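PDB 2V72: Exo-alpha-sialidase from Clostridium perfringens, which binds galactose through its family 32 carbohydrate-binding module, which probably helps direct this large bacterial sialidase toxin to host glycans. Local coordinates for residues Ala50-Ser54 and Ala126-Val130; Asn77-Ile81 and Val130-Ile136; Phe80-Ile86 and Ala98-Glu104. All coordinates share one frame; numbering follows the deposited sequence.

Interaction 1. Residues Ala50-Ser54 and Ala126-Val130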
ATOM      1  N   ALA A  50      11.818  10.360   7.626  1.00 49.14           N
ATOM      2  CA  ALA A  50      10.682  11.275   7.527  1.00 49.28           C
ATOM      3  C   ALA A  50       9.876  11.067   6.235  1.00 49.27           C
ATOM      4  O   ALA A  50      10.440  10.718   5.196  1.00 49.28           O
ATOM      5  CB  ALA A  50      11.161  12.717   7.630  1.00 49.27           C
ATOM      6  N   LEU A  51       8.563  11.282   6.311  1.00 49.14           N
ATOM      7  CA  LEU A  51       7.676  11.169   5.137  1.00 49.07           C
ATOM      8  C   LEU A  51       7.958  12.273   4.102  1.00 49.21           C
ATOM      9  O   LEU A  51       8.478  13.334   4.459  1.00 49.42           O
ATOM     10  CB  LEU A  51       6.197  11.183   5.563  1.00 48.94           C
ATOM     11  CG  LEU A  51       5.748  10.139   6.599  1.00 48.27           C
ATOM     12  CD1 LEU A  51       4.380  10.482   7.160  1.00 48.31           C
ATOM     13  CD2 LEU A  51       5.770   8.711   6.041  1.00 47.68           C
ATOM     14  N   PRO A  52       7.637  12.028   2.812  1.00 49.01           N
ATOM     15  CA  PRO A  52       7.057  10.809   2.238  1.00 48.57           C
ATOM     16  C   PRO A  52       7.958   9.572   2.219  1.00 48.14           C
ATOM     17  O   PRO A  52       9.166   9.663   1.982  1.00 48.16           O
ATOM     18  CB  PRO A  52       6.693  11.223   0.808  1.00 48.67           C
ATOM     19  CG  PRO A  52       7.549  12.368   0.502  1.00 49.23           C
ATOM     20  CD  PRO A  52       7.829  13.076   1.794  1.00 49.03           C
ATOM     21  N   GLN A  53       7.344   8.427   2.501  1.00 47.52           N
ATOM     22  CA  GLN A  53       7.949   7.120   2.273  1.00 46.95           C
ATOM     23  C   GLN A  53       6.893   6.312   1.534  1.00 46.82           C
ATOM     24  O   GLN A  53       5.713   6.669   1.568  1.00 47.09           O
ATOM     25  CB  GLN A  53       8.339   6.434   3.593  1.00 46.53           C
ATOM     26  CG  GLN A  53       9.383   7.181   4.433  1.00 46.23           C
ATOM     27  CD  GLN A  53      10.774   7.224   3.793  1.00 46.35           C
ATOM     28  OE1 GLN A  53      11.190   6.290   3.098  1.00 46.07           O
ATOM     29  NE2 GLN A  53      11.495   8.312   4.036  1.00 45.28           N
ATOM     30  N   SER A  54       7.303   5.231   0.873  1.00 46.56           N
ATOM     31  CA  SER A  54       6.398   4.497  -0.001  1.00 46.48           C
ATOM     32  C   SER A  54       6.567   2.989   0.091  1.00 46.26           C
ATOM     33  O   SER A  54       7.592   2.503   0.558  1.00 46.06           O
ATOM     34  CB  SER A  54       6.596   4.945  -1.450  1.00 46.61           C
ATOM     35  OG  SER A  54       7.884   4.584  -1.908  1.00 47.04           O
ATOM     36  N   ALA A 126       3.048   7.474   1.214  1.00 48.69           N
ATOM     37  CA  ALA A 126       2.489   8.126   2.387  1.00 48.62           C
ATOM     38  C   ALA A 126       3.105   9.511   2.556  1.00 48.84           C
ATOM     39  O   ALA A 126       4.266   9.638   2.941  1.00 48.92           O
ATOM     40  CB  ALA A 126       2.726   7.281   3.613  1.00 48.43           C
ATOM     41  N   ILE A 127       2.323  10.543   2.249  1.00 49.13           N
ATOM     42  CA  ILE A 127       2.769  11.935   2.391  1.00 49.61           C
ATOM     43  C   ILE A 127       2.668  12.377   3.849  1.00 49.99           C
ATOM     44  O   ILE A 127       3.570  13.038   4.371  1.00 50.34           O
ATOM     45  CB  ILE A 127       1.949  12.893   1.496  1.00 49.51           C
ATOM     46  CG1 ILE A 127       2.036  12.463   0.026  1.00 49.84           C
ATOM     47  CG2 ILE A 127       2.414  14.343   1.678  1.00 49.41           C
ATOM     48  CD1 ILE A 127       0.973  13.086  -0.870  1.00 50.84           C
ATOM     49  N   GLN A 128       1.556  12.025   4.490  1.00 50.29           N
ATOM     50  CA  GLN A 128       1.322  12.336   5.890  1.00 50.94           C
ATOM     51  C   GLN A 128       0.711  11.112   6.544  1.00 50.50           C
ATOM     52  O   GLN A 128      -0.022  10.365   5.898  1.00 50.54           O
ATOM     53  CB  GLN A 128       0.381  13.530   6.044  1.00 51.03           C
ATOM     54  CG  GLN A 128       0.988  14.878   5.662  1.00 52.19           C
ATOM     55  CD  GLN A 128       0.136  16.060   6.101  1.00 52.70           C
ATOM     56  OE1 GLN A 128      -0.376  16.096   7.233  1.00 56.07           O
ATOM     57  NE2 GLN A 128      -0.014  17.044   5.213  1.00 53.23           N
ATOM     58  N   GLY A 129       1.035  10.910   7.817  1.00 50.15           N
ATOM     59  CA  GLY A 129       0.565   9.771   8.593  1.00 49.77           C
ATOM     60  C   GLY A 129       0.773  10.063  10.066  1.00 49.76           C
ATOM     61  O   GLY A 129       1.642  10.861  10.418  1.00 49.92           O
ATOM     62  N   VAL A 130      -0.019   9.434  10.933  1.00 49.61           N
ATOM     63  CA  VAL A 130       0.065   9.737  12.369  1.00 49.62           C
ATOM     64  C   VAL A 130       1.366   9.268  13.017  1.00 49.33           C
ATOM     65  O   VAL A 130       1.872   8.172  12.731  1.00 49.26           O
ATOM     66  CB  VAL A 130      -1.222   9.328  13.193  1.00 49.67           C
ATOM     67  CG1 VAL A 130      -2.231   8.594  12.343  1.00 49.81           C
ATOM     68  CG2 VAL A 130      -0.882   8.546  14.464  1.00 50.01           C
TER
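Q53 and A126 form an antiparallel hydrogen-bonded pair whose two bonds are unequal. A126 N gives the stronger one to Q53 O, at 2.8 Å. The return bond, Q53 N to A126 O, is weak at 3.3 Å. A126 O has further company: the CA of P52 comes within 3.1 Å of it as a C-H...O contact, and CD2 of L51 lies against the same oxygen.

Q53 turns its amide back toward the start of its own segment. NE2 donates to A50 O at 2.9 Å, from above the carbonyl plane, while OE1 is hydrogen-bonded to T21 OG1. Both ends of the amide are thus held; the L51-P52 peptide bond, within the span NE2 bridges from A50 to Q53, is cis.

L51 does most of the packing. Its CG stands anti to the carbonyl carbon (chi1 -55°), and the branch spreads over the corner at I127-Q128 of the other segment: CB rests on I127 O at 3.4 Å, CD1 on G129 N at 3.4 Å, and CD2 reaches the methyl of A126 at 4.1 Å. P52 lays its CB near A126 O.

I127 and Q128 both face K83 on the other side, a classic beta bulge. Strands 53-59 and 121-129, neighbours in the five-stranded antiparallel sheet, meet here where the chain turns a corner at I127 and Q128, in the F5/8 type C (discoidin-like) beta-sandwich.

Interaction 2. Residues Asn77-Ile81 and Val130-Ile136. With GAL (beta-D-galactopyranose), chain C.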
ATOM      1  N   ASN A  77      -2.451   3.263  16.501  1.00 50.52           N
ATOM      2  CA  ASN A  77      -2.727   4.225  15.420  1.00 50.44           C
ATOM      3  C   ASN A  77      -1.514   4.736  14.617  1.00 49.81           C
ATOM      4  O   ASN A  77      -1.677   5.323  13.546  1.00 49.69           O
ATOM      5  CB  ASN A  77      -3.632   5.378  15.898  1.00 50.70           C
ATOM      6  CG  ASN A  77      -2.983   6.267  16.951  1.00 52.65           C
ATOM      7  OD1 ASN A  77      -3.584   7.261  17.379  1.00 54.49           O
ATOM      8  ND2 ASN A  77      -1.768   5.926  17.377  1.00 53.93           N
ATOM      9  N   ASN A  78      -0.308   4.494  15.129  1.00 48.98           N
ATOM     10  CA  ASN A  78       0.916   4.959  14.476  1.00 48.30           C
ATOM     11  C   ASN A  78       1.006   4.523  13.023  1.00 47.64           C
ATOM     12  O   ASN A  78       0.944   3.327  12.715  1.00 47.14           O
ATOM     13  CB  ASN A  78       2.164   4.486  15.236  1.00 48.35           C
ATOM     14  CG  ASN A  78       2.618   5.473  16.293  1.00 48.20           C
ATOM     15  OD1 ASN A  78       2.413   6.680  16.168  1.00 49.37           O
ATOM     16  ND2 ASN A  78       3.257   4.963  17.332  1.00 48.32           N
ATOM     17  N   GLY A  79       1.141   5.502  12.136  1.00 47.23           N
ATOM     18  CA  GLY A  79       1.289   5.226  10.713  1.00 47.06           C
ATOM     19  C   GLY A  79       0.004   5.121   9.913  1.00 46.95           C
ATOM     20  O   GLY A  79       0.046   4.774   8.733  1.00 47.07           O
ATOM     21  N   PHE A  80      -1.140   5.392  10.548  1.00 46.67           N
ATOM     22  CA  PHE A  80      -2.378   5.572   9.806  1.00 46.41           C
ATOM     23  C   PHE A  80      -2.029   6.619   8.754  1.00 46.89           C
ATOM     24  O   PHE A  80      -1.699   7.755   9.100  1.00 46.91           O
ATOM     25  CB  PHE A  80      -3.515   6.113  10.696  1.00 45.72           C
ATOM     26  CG  PHE A  80      -4.223   5.072  11.539  1.00 44.27           C
ATOM     27  CD1 PHE A  80      -5.140   5.475  12.507  1.00 43.86           C
ATOM     28  CD2 PHE A  80      -3.990   3.714  11.377  1.00 43.43           C
ATOM     29  CE1 PHE A  80      -5.819   4.540  13.304  1.00 43.60           C
ATOM     30  CE2 PHE A  80      -4.664   2.773  12.166  1.00 43.81           C
ATOM     31  CZ  PHE A  80      -5.580   3.189  13.129  1.00 43.26           C
ATOM     32  N   ILE A  81      -2.060   6.237   7.481  1.00 47.18           N
ATOM     33  CA  ILE A  81      -1.760   7.179   6.406  1.00 47.54           C
ATOM     34  C   ILE A  81      -2.954   8.106   6.202  1.00 48.12           C
ATOM     35  O   ILE A  81      -4.082   7.638   6.031  1.00 48.21           O
ATOM     36  CB  ILE A  81      -1.384   6.454   5.085  1.00 47.41           C
ATOM     37  CG1 ILE A  81      -0.198   5.505   5.330  1.00 47.19           C
ATOM     38  CG2 ILE A  81      -1.081   7.481   3.983  1.00 47.49           C
ATOM     39  CD1 ILE A  81       0.111   4.545   4.201  1.00 47.03           C
ATOM     40  N   VAL A 130      -0.019   9.434  10.933  1.00 49.61           N
ATOM     41  CA  VAL A 130       0.065   9.737  12.369  1.00 49.62           C
ATOM     42  C   VAL A 130       1.366   9.268  13.017  1.00 49.33           C
ATOM     43  O   VAL A 130       1.872   8.172  12.731  1.00 49.26           O
ATOM     44  CB  VAL A 130      -1.222   9.328  13.193  1.00 49.67           C
ATOM     45  CG1 VAL A 130      -2.231   8.594  12.343  1.00 49.81           C
ATOM     46  CG2 VAL A 130      -0.882   8.546  14.464  1.00 50.01           C
ATOM     47  N   GLY A 131       1.901  10.139  13.873  1.00 48.84           N
ATOM     48  CA  GLY A 131       3.187   9.934  14.519  1.00 48.27           C
ATOM     49  C   GLY A 131       4.343  10.233  13.585  1.00 48.02           C
ATOM     50  O   GLY A 131       5.500  10.184  14.001  1.00 48.22           O
ATOM     51  N   GLY A 132       4.026  10.553  12.329  1.00 47.50           N
ATOM     52  CA  GLY A 132       5.027  10.758  11.282  1.00 46.85           C
ATOM     53  C   GLY A 132       5.496   9.437  10.694  1.00 46.61           C
ATOM     54  O   GLY A 132       6.579   9.358  10.119  1.00 46.77           O
ATOM     55  N   PHE A 133       4.676   8.401  10.847  1.00 46.40           N
ATOM     56  CA  PHE A 133       4.966   7.068  10.313  1.00 45.87           C
ATOM     57  C   PHE A 133       3.992   6.677   9.203  1.00 45.53           C
ATOM     58  O   PHE A 133       3.027   7.387   8.926  1.00 45.04           O
ATOM     59  CB  PHE A 133       4.892   6.007  11.422  1.00 46.18           C
ATOM     60  CG  PHE A 133       5.758   6.306  12.613  1.00 46.82           C
ATOM     61  CD1 PHE A 133       5.195   6.786  13.790  1.00 46.77           C
ATOM     62  CD2 PHE A 133       7.136   6.114  12.554  1.00 47.66           C
ATOM     63  CE1 PHE A 133       5.993   7.070  14.898  1.00 47.95           C
ATOM     64  CE2 PHE A 133       7.945   6.395  13.650  1.00 47.83           C
ATOM     65  CZ  PHE A 133       7.372   6.873  14.826  1.00 47.49           C
ATOM     66  N   ALA A 134       4.269   5.537   8.575  1.00 45.03           N
ATOM     67  CA  ALA A 134       3.363   4.915   7.626  1.00 44.41           C
ATOM     68  C   ALA A 134       3.315   3.431   7.957  1.00 44.06           C
ATOM     69  O   ALA A 134       4.370   2.803   8.142  1.00 44.10           O
ATOM     70  CB  ALA A 134       3.855   5.127   6.194  1.00 44.47           C
ATOM     71  N   SER A 135       2.102   2.889   8.054  1.00 42.96           N
ATOM     72  CA  SER A 135       1.884   1.460   8.243  1.00 42.30           C
ATOM     73  C   SER A 135       0.727   0.948   7.381  1.00 42.52           C
ATOM     74  O   SER A 135      -0.237   1.677   7.118  1.00 42.48           O
ATOM     75  CB  SER A 135       1.659   1.112   9.721  1.00 42.35           C
ATOM     76  OG  SER A 135       0.583   1.831  10.302  1.00 41.70           O
ATOM     77  N   ILE A 136       0.867  -0.293   6.917  1.00 42.44           N
ATOM     78  CA  ILE A 136      -0.159  -1.015   6.179  1.00 42.44           C
ATOM     79  C   ILE A 136      -0.043  -2.470   6.618  1.00 43.07           C
ATOM     80  O   ILE A 136       1.013  -3.090   6.466  1.00 43.07           O
ATOM     81  CB  ILE A 136       0.026  -0.918   4.626  1.00 42.47           C
ATOM     82  CG1 ILE A 136      -0.268   0.498   4.112  1.00 42.06           C
ATOM     83  CG2 ILE A 136      -0.878  -1.924   3.903  1.00 41.89           C
ATOM     84  CD1 ILE A 136       0.125   0.735   2.651  1.00 41.79           C
TER
HETATM   85  C1  GAL C1140       4.895   1.366  18.982  1.00 48.53           C
HETATM   86  C2  GAL C1140       4.025   0.618  17.975  1.00 48.85           C
HETATM   87  C3  GAL C1140       4.819   0.278  16.709  1.00 48.25           C
HETATM   88  C4  GAL C1140       5.603   1.480  16.175  1.00 48.00           C
HETATM   89  C5  GAL C1140       6.376   2.179  17.284  1.00 48.42           C
HETATM   90  C6  GAL C1140       7.032   3.453  16.757  1.00 47.79           C
HETATM   91  O1  GAL C1140       4.074   1.826  20.024  1.00 49.22           O
HETATM   92  O2  GAL C1140       3.489  -0.547  18.567  1.00 48.29           O
HETATM   93  O3  GAL C1140       3.929  -0.154  15.706  1.00 47.96           O
HETATM   94  O4  GAL C1140       4.719   2.407  15.584  1.00 47.65           O
HETATM   95  O5  GAL C1140       5.510   2.489  18.370  1.00 49.00           O
HETATM   96  O6  GAL C1140       8.018   3.892  17.667  1.00 47.84           O
HETATM   97  O   HOH W   1      -2.494   3.345   6.871  1.00 45.45           O
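The ring of F133 carries N78 at its edge: OD1 lies near the ring plane, 3.7 Å from CD1. The two side chains run alongside each other in the same direction, with amide and ring planes 69° apart. At the far end of the ring, CZ comes to 3.9 Å from C6 of the galactose, while CB of N78 approaches the sugar's O4 at 3.3 Å, so this pair forms part of the wall of the sugar pocket. F133 also meets the ring of H42, and R73 and W45 hydrogen-bond the galactose. The F80 ring has N77 O over one face, toward the rim, and CB of F80 lies beside CG1 of V130. CG2 of V130 packs on the backbone O of N77 and beside its side-chain amide, the two side chains crossing at about a right angle.

Behind these groups the backbones are tied together around G79. G79 N donates to V130 O (2.8 Å), V130 N to F80 O (3.0 Å) and S135 N to G79 O (2.9 Å). S135 OG lies between its backbone N and carbonyl carbon (chi1 56°), which brings it to N78 O at 2.9 Å, in the carbonyl plane and on a lone pair. R73 NH1 binds the same oxygen, so the turn beneath the sugar-binding asparagine is gripped twice. G79, with phi positive at 89°, lies close against the other segment, its CA in a C-H...O contact with F133 O. A water accepts from I81 N and donates to S135 O.

The type II turn N77-F80 lies in the loop between strands 62-71 and 81-82. It is fastened to A134 and the start of strand 135-142; A134 bonds to T43 and I136 to W41, while I81 and A134 pack on A126 of strand 121-129.

Interaction 3. Residues Phe80-Ile86 and Ala98-Glu104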
ATOM      1  N   PHE A  80      -1.140   5.392  10.548  1.00 46.67           N
ATOM      2  CA  PHE A  80      -2.378   5.572   9.806  1.00 46.41           C
ATOM      3  C   PHE A  80      -2.029   6.619   8.754  1.00 46.89           C
ATOM      4  O   PHE A  80      -1.699   7.755   9.100  1.00 46.91           O
ATOM      5  CB  PHE A  80      -3.515   6.113  10.696  1.00 45.72           C
ATOM      6  CG  PHE A  80      -4.223   5.072  11.539  1.00 44.27           C
ATOM      7  CD1 PHE A  80      -5.140   5.475  12.507  1.00 43.86           C
ATOM      8  CD2 PHE A  80      -3.990   3.714  11.377  1.00 43.43           C
ATOM      9  CE1 PHE A  80      -5.819   4.540  13.304  1.00 43.60           C
ATOM     10  CE2 PHE A  80      -4.664   2.773  12.166  1.00 43.81           C
ATOM     11  CZ  PHE A  80      -5.580   3.189  13.129  1.00 43.26           C
ATOM     12  N   ILE A  81      -2.060   6.237   7.481  1.00 47.18           N
ATOM     13  CA  ILE A  81      -1.760   7.179   6.406  1.00 47.54           C
ATOM     14  C   ILE A  81      -2.954   8.106   6.202  1.00 48.12           C
ATOM     15  O   ILE A  81      -4.082   7.638   6.031  1.00 48.21           O
ATOM     16  CB  ILE A  81      -1.384   6.454   5.085  1.00 47.41           C
ATOM     17  CG1 ILE A  81      -0.198   5.505   5.330  1.00 47.19           C
ATOM     18  CG2 ILE A  81      -1.081   7.481   3.983  1.00 47.49           C
ATOM     19  CD1 ILE A  81       0.111   4.545   4.201  1.00 47.03           C
ATOM     20  N   THR A  82      -2.697   9.414   6.244  1.00 48.59           N
ATOM     21  CA  THR A  82      -3.750  10.424   6.115  1.00 49.24           C
ATOM     22  C   THR A  82      -3.766  11.129   4.751  1.00 49.59           C
ATOM     23  O   THR A  82      -4.815  11.591   4.304  1.00 49.91           O
ATOM     24  CB  THR A  82      -3.653  11.501   7.221  1.00 49.35           C
ATOM     25  OG1 THR A  82      -2.404  12.195   7.106  1.00 49.25           O
ATOM     26  CG2 THR A  82      -3.790  10.880   8.615  1.00 48.74           C
ATOM     27  N   LYS A  83      -2.602  11.229   4.113  1.00 49.64           N
ATOM     28  CA  LYS A  83      -2.475  11.833   2.788  1.00 50.03           C
ATOM     29  C   LYS A  83      -1.588  10.930   1.925  1.00 50.08           C
ATOM     30  O   LYS A  83      -0.492  10.528   2.346  1.00 50.09           O
ATOM     31  CB  LYS A  83      -1.889  13.245   2.894  1.00 50.08           C
ATOM     32  CG  LYS A  83      -2.236  14.165   1.730  1.00 50.87           C
ATOM     33  CD  LYS A  83      -1.495  15.495   1.806  1.00 50.84           C
ATOM     34  CE  LYS A  83      -1.798  16.337   0.572  1.00 53.14           C
ATOM     35  NZ  LYS A  83      -0.641  17.176   0.108  1.00 53.82           N
ATOM     36  N   TYR A  84      -2.069  10.611   0.725  1.00 49.97           N
ATOM     37  CA  TYR A  84      -1.463   9.568  -0.101  1.00 50.09           C
ATOM     38  C   TYR A  84      -1.413   9.911  -1.597  1.00 50.29           C
ATOM     39  O   TYR A  84      -2.095  10.829  -2.068  1.00 50.49           O
ATOM     40  CB  TYR A  84      -2.212   8.237   0.096  1.00 50.01           C
ATOM     41  CG  TYR A  84      -3.625   8.247  -0.457  1.00 50.03           C
ATOM     42  CD1 TYR A  84      -3.891   7.824  -1.758  1.00 50.08           C
ATOM     43  CD2 TYR A  84      -4.693   8.699   0.321  1.00 50.62           C
ATOM     44  CE1 TYR A  84      -5.188   7.850  -2.274  1.00 50.35           C
ATOM     45  CE2 TYR A  84      -5.987   8.730  -0.179  1.00 50.13           C
ATOM     46  CZ  TYR A  84      -6.229   8.301  -1.473  1.00 50.34           C
ATOM     47  OH  TYR A  84      -7.511   8.335  -1.959  1.00 50.15           O
ATOM     48  N   GLU A  85      -0.586   9.159  -2.322  1.00 50.24           N
ATOM     49  CA  GLU A  85      -0.580   9.116  -3.781  1.00 50.28           C
ATOM     50  C   GLU A  85      -0.465   7.659  -4.179  1.00 50.14           C
ATOM     51  O   GLU A  85       0.163   6.869  -3.474  1.00 50.41           O
ATOM     52  CB  GLU A  85       0.630   9.846  -4.353  1.00 50.34           C
ATOM     53  CG  GLU A  85       0.560  11.369  -4.393  1.00 50.67           C
ATOM     54  CD  GLU A  85       1.864  11.987  -4.912  1.00 50.51           C
ATOM     55  OE1 GLU A  85       2.841  11.232  -5.126  1.00 51.29           O
ATOM     56  OE2 GLU A  85       1.919  13.222  -5.093  1.00 49.76           O
ATOM     57  N   ILE A  86      -1.074   7.302  -5.302  1.00 50.08           N
ATOM     58  CA  ILE A  86      -0.923   5.971  -5.872  1.00 50.10           C
ATOM     59  C   ILE A  86      -0.453   6.085  -7.330  1.00 50.30           C
ATOM     60  O   ILE A  86      -1.073   6.774  -8.138  1.00 49.76           O
ATOM     61  CB  ILE A  86      -2.239   5.142  -5.767  1.00 50.22           C
ATOM     62  CG1 ILE A  86      -2.724   5.055  -4.306  1.00 50.40           C
ATOM     63  CG2 ILE A  86      -2.063   3.750  -6.389  1.00 50.53           C
ATOM     64  CD1 ILE A  86      -3.886   4.087  -4.068  1.00 49.66           C
ATOM     65  N   ALA A  98      -4.053   7.776  -8.488  1.00 57.51           N
ATOM     66  CA  ALA A  98      -4.914   8.110  -7.358  1.00 57.10           C
ATOM     67  C   ALA A  98      -4.170   9.008  -6.386  1.00 56.85           C
ATOM     68  O   ALA A  98      -2.947   8.933  -6.273  1.00 56.76           O
ATOM     69  CB  ALA A  98      -5.404   6.849  -6.652  1.00 57.09           C
ATOM     70  N   GLU A  99      -4.914   9.873  -5.707  1.00 56.74           N
ATOM     71  CA  GLU A  99      -4.371  10.715  -4.642  1.00 57.14           C
ATOM     72  C   GLU A  99      -5.506  11.304  -3.832  1.00 56.92           C
ATOM     73  O   GLU A  99      -6.599  11.506  -4.355  1.00 57.28           O
ATOM     74  CB  GLU A  99      -3.469  11.829  -5.197  1.00 57.47           C
ATOM     75  CG  GLU A  99      -4.044  12.595  -6.392  1.00 58.99           C
ATOM     76  CD  GLU A  99      -4.550  13.984  -6.039  1.00 60.92           C
ATOM     77  OE1 GLU A  99      -5.274  14.132  -5.025  1.00 61.00           O
ATOM     78  OE2 GLU A  99      -4.218  14.931  -6.794  1.00 61.52           O
ATOM     79  N   GLY A 100      -5.248  11.570  -2.554  1.00 56.72           N
ATOM     80  CA  GLY A 100      -6.240  12.182  -1.686  1.00 56.36           C
ATOM     81  C   GLY A 100      -5.885  12.152  -0.213  1.00 56.26           C
ATOM     82  O   GLY A 100      -4.710  12.178   0.165  1.00 56.36           O
ATOM     83  N   THR A 101      -6.924  12.099   0.609  1.00 55.89           N
ATOM     84  CA  THR A 101      -6.808  12.084   2.056  1.00 55.54           C
ATOM     85  C   THR A 101      -7.600  10.909   2.629  1.00 55.22           C
ATOM     86  O   THR A 101      -8.677  10.576   2.132  1.00 55.42           O
ATOM     87  CB  THR A 101      -7.243  13.461   2.660  1.00 55.48           C
ATOM     88  OG1 THR A 101      -6.108  14.104   3.253  1.00 55.08           O
ATOM     89  CG2 THR A 101      -8.333  13.326   3.715  1.00 56.19           C
ATOM     90  N   TRP A 102      -7.038  10.263   3.646  1.00 54.75           N
ATOM     91  CA  TRP A 102      -7.735   9.218   4.383  1.00 54.44           C
ATOM     92  C   TRP A 102      -7.971   9.636   5.832  1.00 54.52           C
ATOM     93  O   TRP A 102      -7.154  10.349   6.424  1.00 54.61           O
ATOM     94  CB  TRP A 102      -6.955   7.902   4.349  1.00 53.95           C
ATOM     95  CG  TRP A 102      -7.034   7.154   3.049  1.00 53.73           C
ATOM     96  CD1 TRP A 102      -8.095   7.112   2.179  1.00 53.23           C
ATOM     97  CD2 TRP A 102      -6.026   6.299   2.494  1.00 52.86           C
ATOM     98  NE1 TRP A 102      -7.798   6.301   1.108  1.00 52.55           N
ATOM     99  CE2 TRP A 102      -6.536   5.791   1.272  1.00 53.17           C
ATOM    100  CE3 TRP A 102      -4.736   5.923   2.900  1.00 52.69           C
ATOM    101  CZ2 TRP A 102      -5.798   4.926   0.450  1.00 53.09           C
ATOM    102  CZ3 TRP A 102      -4.002   5.060   2.087  1.00 52.90           C
ATOM    103  CH2 TRP A 102      -4.537   4.574   0.871  1.00 53.32           C
ATOM    104  N   GLU A 103      -9.089   9.173   6.393  1.00 54.58           N
ATOM    105  CA  GLU A 103      -9.446   9.401   7.793  1.00 54.81           C
ATOM    106  C   GLU A 103      -8.485   8.705   8.753  1.00 54.35           C
ATOM    107  O   GLU A 103      -7.834   7.726   8.388  1.00 54.42           O
ATOM    108  CB  GLU A 103     -10.865   8.886   8.060  1.00 54.79           C
ATOM    109  CG  GLU A 103     -11.964   9.932   8.042  1.00 55.54           C
ATOM    110  CD  GLU A 103     -13.305   9.345   8.447  1.00 56.19           C
ATOM    111  OE1 GLU A 103     -13.974   8.748   7.572  1.00 57.88           O
ATOM    112  OE2 GLU A 103     -13.689   9.467   9.638  1.00 58.08           O
ATOM    113  N   GLU A 104      -8.435   9.205   9.988  1.00 54.02           N
ATOM    114  CA  GLU A 104      -7.661   8.607  11.070  1.00 53.61           C
ATOM    115  C   GLU A 104      -8.391   7.503  11.827  1.00 53.39           C
ATOM    116  O   GLU A 104      -8.817   7.694  12.975  1.00 53.74           O
ATOM    117  CB  GLU A 104      -7.254   9.680  12.064  1.00 53.85           C
ATOM    118  CG  GLU A 104      -5.927  10.324  11.776  1.00 54.39           C
ATOM    119  CD  GLU A 104      -5.504  11.221  12.902  1.00 55.21           C
ATOM    120  OE1 GLU A 104      -5.341  10.710  14.036  1.00 56.12           O
ATOM    121  OE2 GLU A 104      -5.343  12.434  12.652  1.00 56.01           O
TER
HETATM  122  O   HOH W   2      -5.360   6.376   7.982  1.00 44.28           O
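Y84 and W102 make an offset stack, with the tyrosine ring and the six-membered indole ring 3.9 Å apart between centroids and their planes at 18°. CD2 of Y84 sits over the centre of the indole. The opposite face of the tyrosine ring is covered by the backbone of G100, whose N lies above it and whose CA makes a CH-pi contact, so the phenol is sandwiched between the indole and the neighbouring strand. Its CG, placed between backbone N and carbonyl carbon (chi1 68°), swings the ring across to that strand. I81 O lies at the edge of the indole, in its plane, while CB of I81 packs on CE3 at 4.0 Å.

Backbone bonds hold the strands in register. Y84 and G100 pair through Y84 N to G100 O (3.1 Å) and G100 N to Y84 O (3.3 Å); I86 and A98 pair likewise, the shorter bond being I86 N to A98 O at 2.7 Å. Where the regular pairing ends, T82 O takes two donors, W102 N at 2.7 Å and T101 OG1 at 3.0 Å, arriving from opposite faces of its plane. A water donates to both I81 O and E103 O farther along.

Apolar contacts complete the join: CB of I86 meets CB of A98 at 3.7 Å, and T82 CG2 lies beside CG of E104.

I86, A98 and W102 also touch V111 of strand 109-113. The core of the contact is the antiparallel hairpin 84-90 with 93-101, at one edge of a five-stranded sheet, its Y84 side turned into the beta-sandwich; just before it T82 and K83 form a classic beta bulge opposite Q128.

Overall arrangement
The three contacts cluster on one module, with centres 8 to 11 Å apart. Interactions 1 and 3 belong to the same antiparallel sheet: strand 121-129 lies between 53-59 and 84-90, and hairpin partner 93-101 closes that edge. I127 N and Q128 O bond to K83 O and T82 N, linking the two directly. Interaction 2 continues from interaction 1 through V130 and shares F80 and I81 with interaction 3; A126 and A134 also pack together. Along the chain the segments of interactions 1 and 2 alternate, whereas interaction 3 falls wholly between the two segments of interaction 1. Sheet end and galactose-binding loops are thus joined in one continuous framework.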